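Local coordinates for protein AxyAgu115A (PDB 6NPS) that probably acts as a family GH115 alpha-glucuronidase, hydrolysing glucuronic acid side groups from xylan-type hemicelluloses such as arabinoglucuronoxylan, at residues Y860-Y865 / I944-D949; K791-I796 / L958-T963; A880-N885 / T917-T922. The protein carries 3 engineered substitutions. One frame throughout, in Å; residues are numbered along the deposited sequence.

Interaction 1: residues Y860-Y865 / I944-D949; sequences YELEFY and IVIYPD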
# COMPACT_ATOMS: atom_id res chain seq x y z
N TYR A 860 21.86 24.34 -9.85
CA TYR A 860 21.03 23.33 -10.48
C TYR A 860 21.56 21.96 -10.12
O TYR A 860 22.76 21.78 -9.87
CB TYR A 860 20.99 23.53 -12.02
CG TYR A 860 20.08 24.69 -12.38
CD1 TYR A 860 20.50 26.00 -12.18
CD2 TYR A 860 18.79 24.48 -12.87
CE1 TYR A 860 19.66 27.08 -12.49
CE2 TYR A 860 17.94 25.55 -13.18
CZ TYR A 860 18.39 26.85 -12.99
OH TYR A 860 17.58 27.93 -13.27
N GLU A 861 20.65 20.99 -10.11
CA GLU A 861 21.02 19.59 -10.06
C GLU A 861 21.19 19.08 -11.48
O GLU A 861 20.33 19.31 -12.34
CB GLU A 861 19.99 18.75 -9.31
CG GLU A 861 19.93 19.06 -7.82
CD GLU A 861 20.94 18.27 -6.98
OE1 GLU A 861 21.96 17.81 -7.53
OE2 GLU A 861 20.70 18.12 -5.76
N LEU A 862 22.30 18.40 -11.72
CA LEU A 862 22.61 17.77 -13.00
C LEU A 862 22.64 16.27 -12.73
O LEU A 862 23.49 15.78 -11.99
CB LEU A 862 23.94 18.29 -13.55
CG LEU A 862 24.54 17.62 -14.78
CD1 LEU A 862 23.76 18.00 -16.01
CD2 LEU A 862 26.01 18.05 -14.93
N GLU A 863 21.69 15.55 -13.32
CA GLU A 863 21.52 14.14 -13.08
C GLU A 863 21.80 13.37 -14.37
O GLU A 863 21.25 13.70 -15.42
CB GLU A 863 20.11 13.86 -12.58
CG GLU A 863 19.79 12.38 -12.39
CD GLU A 863 18.42 12.15 -11.77
OE1 GLU A 863 17.48 12.93 -12.07
OE2 GLU A 863 18.29 11.20 -10.96
N PHE A 864 22.66 12.38 -14.28
CA PHE A 864 22.95 11.50 -15.40
C PHE A 864 22.18 10.21 -15.23
O PHE A 864 22.13 9.64 -14.13
CB PHE A 864 24.44 11.18 -15.49
CG PHE A 864 25.30 12.31 -15.86
CD1 PHE A 864 24.77 13.46 -16.43
CD2 PHE A 864 26.68 12.23 -15.66
CE1 PHE A 864 25.60 14.52 -16.76
CE2 PHE A 864 27.52 13.28 -16.01
CZ PHE A 864 26.97 14.43 -16.56
N TYR A 865 21.65 9.70 -16.32
CA TYR A 865 21.16 8.33 -16.39
C TYR A 865 22.20 7.53 -17.17
O TYR A 865 22.47 7.83 -18.33
CB TYR A 865 19.80 8.28 -17.10
CG TYR A 865 18.64 8.81 -16.26
CD1 TYR A 865 18.59 10.14 -15.86
CD2 TYR A 865 17.60 7.96 -15.89
CE1 TYR A 865 17.50 10.64 -15.10
CE2 TYR A 865 16.53 8.43 -15.14
CZ TYR A 865 16.48 9.77 -14.76
OH TYR A 865 15.42 10.23 -14.00
N ILE A 944 20.24 13.07 -19.65
CA ILE A 944 20.65 14.10 -18.70
C ILE A 944 19.40 14.86 -18.28
O ILE A 944 18.62 15.29 -19.14
CB ILE A 944 21.67 15.08 -19.31
CG1 ILE A 944 22.82 14.32 -19.98
CG2 ILE A 944 22.13 16.08 -18.28
CD1 ILE A 944 23.65 15.18 -20.94
N VAL A 945 19.24 15.08 -16.98
CA VAL A 945 18.13 15.88 -16.46
C VAL A 945 18.70 17.01 -15.63
O VAL A 945 19.60 16.78 -14.82
CB VAL A 945 17.17 15.00 -15.63
CG1 VAL A 945 16.04 15.86 -15.09
CG2 VAL A 945 16.65 13.85 -16.50
N ILE A 946 18.17 18.23 -15.82
CA ILE A 946 18.64 19.42 -15.11
C ILE A 946 17.44 20.12 -14.48
O ILE A 946 16.43 20.36 -15.16
CB ILE A 946 19.41 20.38 -16.06
CG1 ILE A 946 20.57 19.66 -16.78
CG2 ILE A 946 19.90 21.62 -15.30
CD1 ILE A 946 21.17 20.47 -18.01
N TYR A 947 17.55 20.49 -13.21
CA TYR A 947 16.42 21.08 -12.51
C TYR A 947 16.96 21.89 -11.34
O TYR A 947 18.09 21.65 -10.90
CB TYR A 947 15.42 20.02 -12.03
CG TYR A 947 16.00 18.88 -11.23
CD1 TYR A 947 16.48 17.74 -11.87
CD2 TYR A 947 16.07 18.93 -9.84
CE1 TYR A 947 17.00 16.67 -11.15
CE2 TYR A 947 16.61 17.86 -9.11
CZ TYR A 947 17.06 16.74 -9.77
OH TYR A 947 17.59 15.68 -9.07
N PRO A 948 16.23 22.89 -10.87
CA PRO A 948 16.80 23.77 -9.84
C PRO A 948 17.03 23.01 -8.54
O PRO A 948 16.36 22.01 -8.24
CB PRO A 948 15.76 24.90 -9.69
CG PRO A 948 14.62 24.60 -10.64
CD PRO A 948 15.01 23.43 -11.51
N ASP A 949 18.03 23.46 -7.79
CA ASP A 949 18.35 22.87 -6.50
C ASP A 949 17.11 22.77 -5.62
O ASP A 949 16.40 23.76 -5.40
CB ASP A 949 19.42 23.72 -5.80
CG ASP A 949 20.09 22.99 -4.65
OD1 ASP A 949 20.84 23.64 -3.88
OD2 ASP A 949 19.87 21.77 -4.53
O HOH W 1 18.39 19.30 -5.12

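Interaction 2: residues K791-I796 / L958-T963; sequences KGYISI and LGPNET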
# COMPACT_ATOMS: atom_id res chain seq x y z
N LYS A 791 9.31 24.19 -18.47
CA LYS A 791 8.49 23.46 -17.52
C LYS A 791 9.08 23.42 -16.11
O LYS A 791 8.49 22.80 -15.22
CB LYS A 791 8.26 22.01 -18.00
CG LYS A 791 7.43 21.88 -19.26
CD LYS A 791 7.25 20.42 -19.64
CE LYS A 791 6.04 20.26 -20.55
NZ LYS A 791 5.75 18.83 -20.81
N GLY A 792 10.21 24.07 -15.88
CA GLY A 792 10.87 23.94 -14.60
C GLY A 792 11.96 22.89 -14.55
O GLY A 792 12.56 22.68 -13.49
N TYR A 793 12.24 22.22 -15.66
CA TYR A 793 13.33 21.24 -15.69
C TYR A 793 13.64 21.00 -17.15
O TYR A 793 12.85 21.35 -18.02
CB TYR A 793 12.98 19.93 -14.97
CG TYR A 793 11.86 19.19 -15.64
CD1 TYR A 793 10.52 19.49 -15.34
CD2 TYR A 793 12.11 18.21 -16.60
CE1 TYR A 793 9.48 18.81 -15.97
CE2 TYR A 793 11.08 17.53 -17.23
CZ TYR A 793 9.77 17.85 -16.92
OH TYR A 793 8.76 17.16 -17.53
N ILE A 794 14.81 20.41 -17.41
CA ILE A 794 15.22 20.06 -18.77
C ILE A 794 15.60 18.59 -18.76
O ILE A 794 16.24 18.12 -17.82
CB ILE A 794 16.42 20.91 -19.24
CG1 ILE A 794 16.05 22.40 -19.32
CG2 ILE A 794 16.97 20.38 -20.60
CD1 ILE A 794 17.28 23.26 -19.57
N SER A 795 15.21 17.87 -19.81
CA SER A 795 15.50 16.45 -19.95
C SER A 795 15.98 16.25 -21.38
O SER A 795 15.28 16.63 -22.33
CB SER A 795 14.28 15.59 -19.64
OG SER A 795 14.50 14.24 -20.02
N ILE A 796 17.17 15.67 -21.52
CA ILE A 796 17.94 15.63 -22.76
C ILE A 796 18.29 14.18 -23.05
O ILE A 796 18.93 13.53 -22.22
CB ILE A 796 19.24 16.44 -22.63
CG1 ILE A 796 18.95 17.92 -22.36
CG2 ILE A 796 20.10 16.27 -23.88
CD1 ILE A 796 20.17 18.70 -21.94
N LEU A 958 11.49 5.51 -16.20
CA LEU A 958 12.38 5.92 -17.28
C LEU A 958 12.94 7.32 -17.13
O LEU A 958 13.77 7.72 -17.96
CB LEU A 958 11.65 5.84 -18.62
CG LEU A 958 11.03 4.48 -18.98
CD1 LEU A 958 10.31 4.70 -20.30
CD2 LEU A 958 12.13 3.41 -19.15
N GLY A 959 12.51 8.09 -16.14
CA GLY A 959 12.86 9.49 -16.08
C GLY A 959 11.91 10.30 -16.93
O GLY A 959 11.12 9.75 -17.71
N PRO A 960 11.97 11.64 -16.81
CA PRO A 960 11.05 12.51 -17.55
C PRO A 960 11.32 12.42 -19.03
O PRO A 960 12.47 12.30 -19.44
CB PRO A 960 11.36 13.91 -17.02
CG PRO A 960 12.34 13.73 -15.91
CD PRO A 960 12.97 12.41 -16.05
N ASN A 961 10.28 12.51 -19.83
CA ASN A 961 10.55 12.43 -21.26
C ASN A 961 11.26 13.70 -21.72
O ASN A 961 11.28 14.72 -21.03
CB ASN A 961 9.27 12.17 -22.03
CG ASN A 961 8.21 13.18 -21.73
OD1 ASN A 961 7.63 13.18 -20.65
ND2 ASN A 961 7.95 14.07 -22.69
N GLU A 962 11.93 13.62 -22.87
CA GLU A 962 12.77 14.72 -23.35
C GLU A 962 11.96 16.01 -23.49
O GLU A 962 10.83 16.00 -23.97
CB GLU A 962 13.40 14.34 -24.68
CG GLU A 962 14.38 15.38 -25.27
CD GLU A 962 15.17 14.83 -26.47
OE1 GLU A 962 14.53 14.32 -27.41
OE2 GLU A 962 16.42 14.87 -26.46
N THR A 963 12.54 17.13 -23.08
CA THR A 963 11.85 18.41 -23.17
C THR A 963 12.24 19.13 -24.46
O THR A 963 13.02 18.62 -25.27
CB THR A 963 12.16 19.27 -21.94
OG1 THR A 963 13.59 19.34 -21.75
CG2 THR A 963 11.50 18.66 -20.68
O HOH W 2 9.02 15.96 -19.91

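Interaction 3: residues A880-N885 / T917-T922; sequences AGIQVN and TKTKIT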
# COMPACT_ATOMS: atom_id res chain seq x y z
N ALA A 880 33.95 10.82 -14.87
CA ALA A 880 33.65 11.58 -16.08
C ALA A 880 33.99 13.04 -15.81
O ALA A 880 34.12 13.46 -14.65
CB ALA A 880 32.18 11.40 -16.48
N GLY A 881 34.17 13.82 -16.87
CA GLY A 881 34.48 15.23 -16.75
C GLY A 881 33.24 16.03 -17.09
O GLY A 881 32.54 15.73 -18.07
N ILE A 882 32.96 17.05 -16.28
CA ILE A 882 31.90 18.01 -16.61
C ILE A 882 32.46 19.42 -16.57
O ILE A 882 33.24 19.77 -15.68
CB ILE A 882 30.65 17.90 -15.71
CG1 ILE A 882 30.94 18.41 -14.31
CG2 ILE A 882 30.10 16.47 -15.67
CD1 ILE A 882 29.71 18.89 -13.57
N GLN A 883 32.06 20.23 -17.54
CA GLN A 883 32.41 21.63 -17.55
C GLN A 883 31.19 22.45 -17.93
O GLN A 883 30.55 22.19 -18.95
CB GLN A 883 33.54 21.91 -18.53
CG GLN A 883 33.92 23.35 -18.57
CD GLN A 883 35.03 23.59 -19.54
OE1 GLN A 883 35.30 22.75 -20.39
NE2 GLN A 883 35.68 24.73 -19.43
N VAL A 884 30.88 23.43 -17.09
CA VAL A 884 29.74 24.32 -17.28
C VAL A 884 30.29 25.68 -17.69
O VAL A 884 31.05 26.29 -16.94
CB VAL A 884 28.88 24.42 -16.02
CG1 VAL A 884 27.78 25.48 -16.17
CG2 VAL A 884 28.29 23.06 -15.71
N ASN A 885 29.91 26.13 -18.88
CA ASN A 885 30.32 27.44 -19.41
C ASN A 885 31.85 27.48 -19.40
O ASN A 885 32.49 26.57 -19.95
CB ASN A 885 29.62 28.54 -18.62
CG ASN A 885 28.10 28.49 -18.75
OD1 ASN A 885 27.55 28.27 -19.83
ND2 ASN A 885 27.41 28.70 -17.63
N THR A 917 23.19 9.32 -11.19
CA THR A 917 24.12 10.05 -10.35
C THR A 917 23.78 11.53 -10.47
O THR A 917 23.31 11.99 -11.53
CB THR A 917 25.58 9.74 -10.75
OG1 THR A 917 26.51 10.52 -9.97
CG2 THR A 917 25.80 10.06 -12.22
N LYS A 918 23.99 12.29 -9.39
CA LYS A 918 23.63 13.70 -9.32
C LYS A 918 24.81 14.53 -8.82
O LYS A 918 25.54 14.11 -7.92
CB LYS A 918 22.44 13.97 -8.38
CG LYS A 918 21.13 13.50 -8.89
CD LYS A 918 20.00 13.83 -7.94
CE LYS A 918 18.81 12.89 -8.15
NZ LYS A 918 17.73 13.08 -7.15
N THR A 919 24.96 15.72 -9.40
CA THR A 919 25.98 16.68 -9.02
C THR A 919 25.36 18.07 -9.12
O THR A 919 24.45 18.30 -9.91
CB THR A 919 27.23 16.54 -9.94
OG1 THR A 919 28.28 17.39 -9.48
CG2 THR A 919 26.89 16.92 -11.37
N LYS A 920 25.83 19.00 -8.29
CA LYS A 920 25.33 20.37 -8.36
C LYS A 920 26.22 21.21 -9.27
O LYS A 920 27.44 21.07 -9.26
CB LYS A 920 25.25 21.00 -6.96
CG LYS A 920 24.21 20.35 -6.05
CD LYS A 920 24.00 21.19 -4.79
CE LYS A 920 23.65 20.34 -3.56
NZ LYS A 920 22.34 19.64 -3.70
N ILE A 921 25.60 22.09 -10.06
CA ILE A 921 26.32 22.99 -10.95
C ILE A 921 25.73 24.39 -10.79
O ILE A 921 24.59 24.55 -10.34
CB ILE A 921 26.26 22.53 -12.43
CG1 ILE A 921 24.80 22.50 -12.92
CG2 ILE A 921 26.92 21.12 -12.60
CD1 ILE A 921 24.59 22.32 -14.44
N THR A 922 26.51 25.41 -11.12
CA THR A 922 25.99 26.77 -11.12
C THR A 922 25.80 27.22 -12.56
O THR A 922 26.72 27.11 -13.38
CB THR A 922 26.92 27.72 -10.35
OG1 THR A 922 27.26 27.12 -9.09
CG2 THR A 922 26.25 29.10 -10.12
O HOH W 3 28.14 29.13 -14.89

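Interaction 1: residues Y860-Y865 / I944-D949
Glu-861 sets its CB over one face of the Tyr-947 ring, a CH-pi contact 3.8 Å from CB to the ring centroid and shifted toward the rim. Tyr-947 holds CG between its backbone N and carbonyl carbon (chi1 51°), which swings the ring across onto the neighbouring strand. Beyond CG the Glu-861 chain bends, and OE2 accepts a bond of 2.7 Å from a water that also donates to Asp-949 OD2. Lys-920, in a salt bridge with Glu-861, probably offsets the closeness of the two carboxylates. Extended Glu-863 brings OE1 to the edge of the same ring, 3.9 Å from Tyr-947 CE1. With an alanine in place of Tyr-947, Glu-861 CB would probably lose its aromatic cover and the Glu-863 carboxylate would be freer to turn. The strands are antiparallel neighbours in the C-terminal domain, consistent with a beta-sandwich of the galactose-binding-like clan; Glu-861 with Tyr-947 and Glu-863 with Val-945 are the hydrogen-bonded pairs of this ladder. On the other face Leu-862 lies alongside two isoleucines, CD1 tight against Ile-944 CG2 at 3.4 Å and 3.7 Å from Ile-946 CG1. Phe-864 turns its ring edge to Ile-944 CG2.

Interaction 2: residues K791-I796 / L958-T963
Tyr-793 crosses Pro-960 obliquely, its CE2 3.6 Å from Pro-960 CB, and the same ring carbon lies 3.7 Å from Thr-963 CG2. The ring thus packs against both a proline and a threonine methyl, while its hydroxyl reaches the loop through a single water: OH lies 2.7 Å from a water that donates to the backbone O of Asn-961. At Ile-794 the contact is slight, since the end of the side chain leads away; it crosses the Thr-963 side chain at about a right angle, with CG2 near Thr-963 OG1. Ser-795 carries most of the polar grip. Its backbone N donates to Thr-963 OG1 over 2.9 Å in an almost straight bond (173° at the hydrogen), and its O accepts the backbone N of Thr-963, also at 2.9 Å. Thr-963 can offer its hydroxyl because OG1 stands between the backbone N and the carbonyl carbon (chi1 52°), while CG2 turns to the tyrosine. The Ser-795 hydroxyl donates to Pro-960 O from above the carbonyl plane, OG to O 2.9 Å, and that oxygen has a second donor in Lys-943. Past Ile-796 runs the extended Glu-962 side chain, which starts with CG 3.3 Å from Ser-795 O and ends with OE2 bonded to Glu-797 N and His-800. The touching parts run 83° apart, so the C-terminal loop crosses strand 794-797 rather than extending its sheet. That strand is joined along its backbone to strand 940-948, its isoleucines meet Phe-787 of strand 786-788 and aromatic residues of strand 847-854, and Tyr-535, just ahead of helix 537-558, packs on Tyr-793, Pro-960 and Asn-961.

Interaction 3: residues A880-N885 / T917-T922
Ile-921 meets Val-884 from its CB onward and Ile-882 through its CG2 methyl. Its CB already lies 3.9 Å from Val-884 CG2. Of the two branches, CG2 stands anti to the carbonyl carbon (chi1 61°, with CG1 in the position between N and C), and this methyl makes the shortest of the isoleucine's contacts, 3.7 Å from Ile-882 CD1, and lies 3.9 Å from Val-884 CG2. The longer branch ends in CD1, which returns to Val-884 CG2 at 4.0 Å, so one valine methyl is touched by three atoms of the isoleucine, the two side chains crossing at about a right angle. No hydrogen bond joins the strands directly. Their axes come within 8.3 Å and their directions differ by 26°, a separation consistent with strands of two facing sheets: strand 879-884 belongs with 926-934 and 890-893, strand 915-923 with 858-866, and the side chains that meet between them lie inside what is probably a beta-sandwich. Leu-930 against Val-884 and Phe-864 against Ile-882 extend the apolar filling. Farther along, Ile-882 and Thr-919 meet tip to tip, CD1 against CG2 at 4.1 Å; with the threonine hydroxyl anti to its backbone N, the methyl is the branch left to face the isoleucine. At the Asn-885 end the contact turns polar. Val-884 CG1 comes 3.4 Å from the backbone O of Thr-922, and a water bridges the sheets by donating to that same oxygen while accepting from Asn-885 ND2, 2.9 Å from the water. Asn-885 is also tied to its own sheet, through Asn-928 and the backbone N of Lys-929.

Overall arrangement
Interaction 1 occupies the middle, its centre about 9 Å from that of each of the others, while the centres of interactions 2 and 3 stand about 17 Å apart and their nearest atoms about 9 Å. Strand 940-948 continues the sheet to interaction 2 through Ile-946 O to Ile-794 N and Ile-944 O to Ile-796 N, each 2.8 Å. Strand 858-866 continues it the other way, Tyr-860 N lying 2.8 Å from Ile-921 O. Interaction 3 then packs this sheet on strand 879-884, consistent with the facing layer of a sandwich. Lys-918 packs its CE on Tyr-947 OH and Glu-863 OE2; a glycerol, probably from crystallisation, lies about 3 Å from the Tyr-947 side chain.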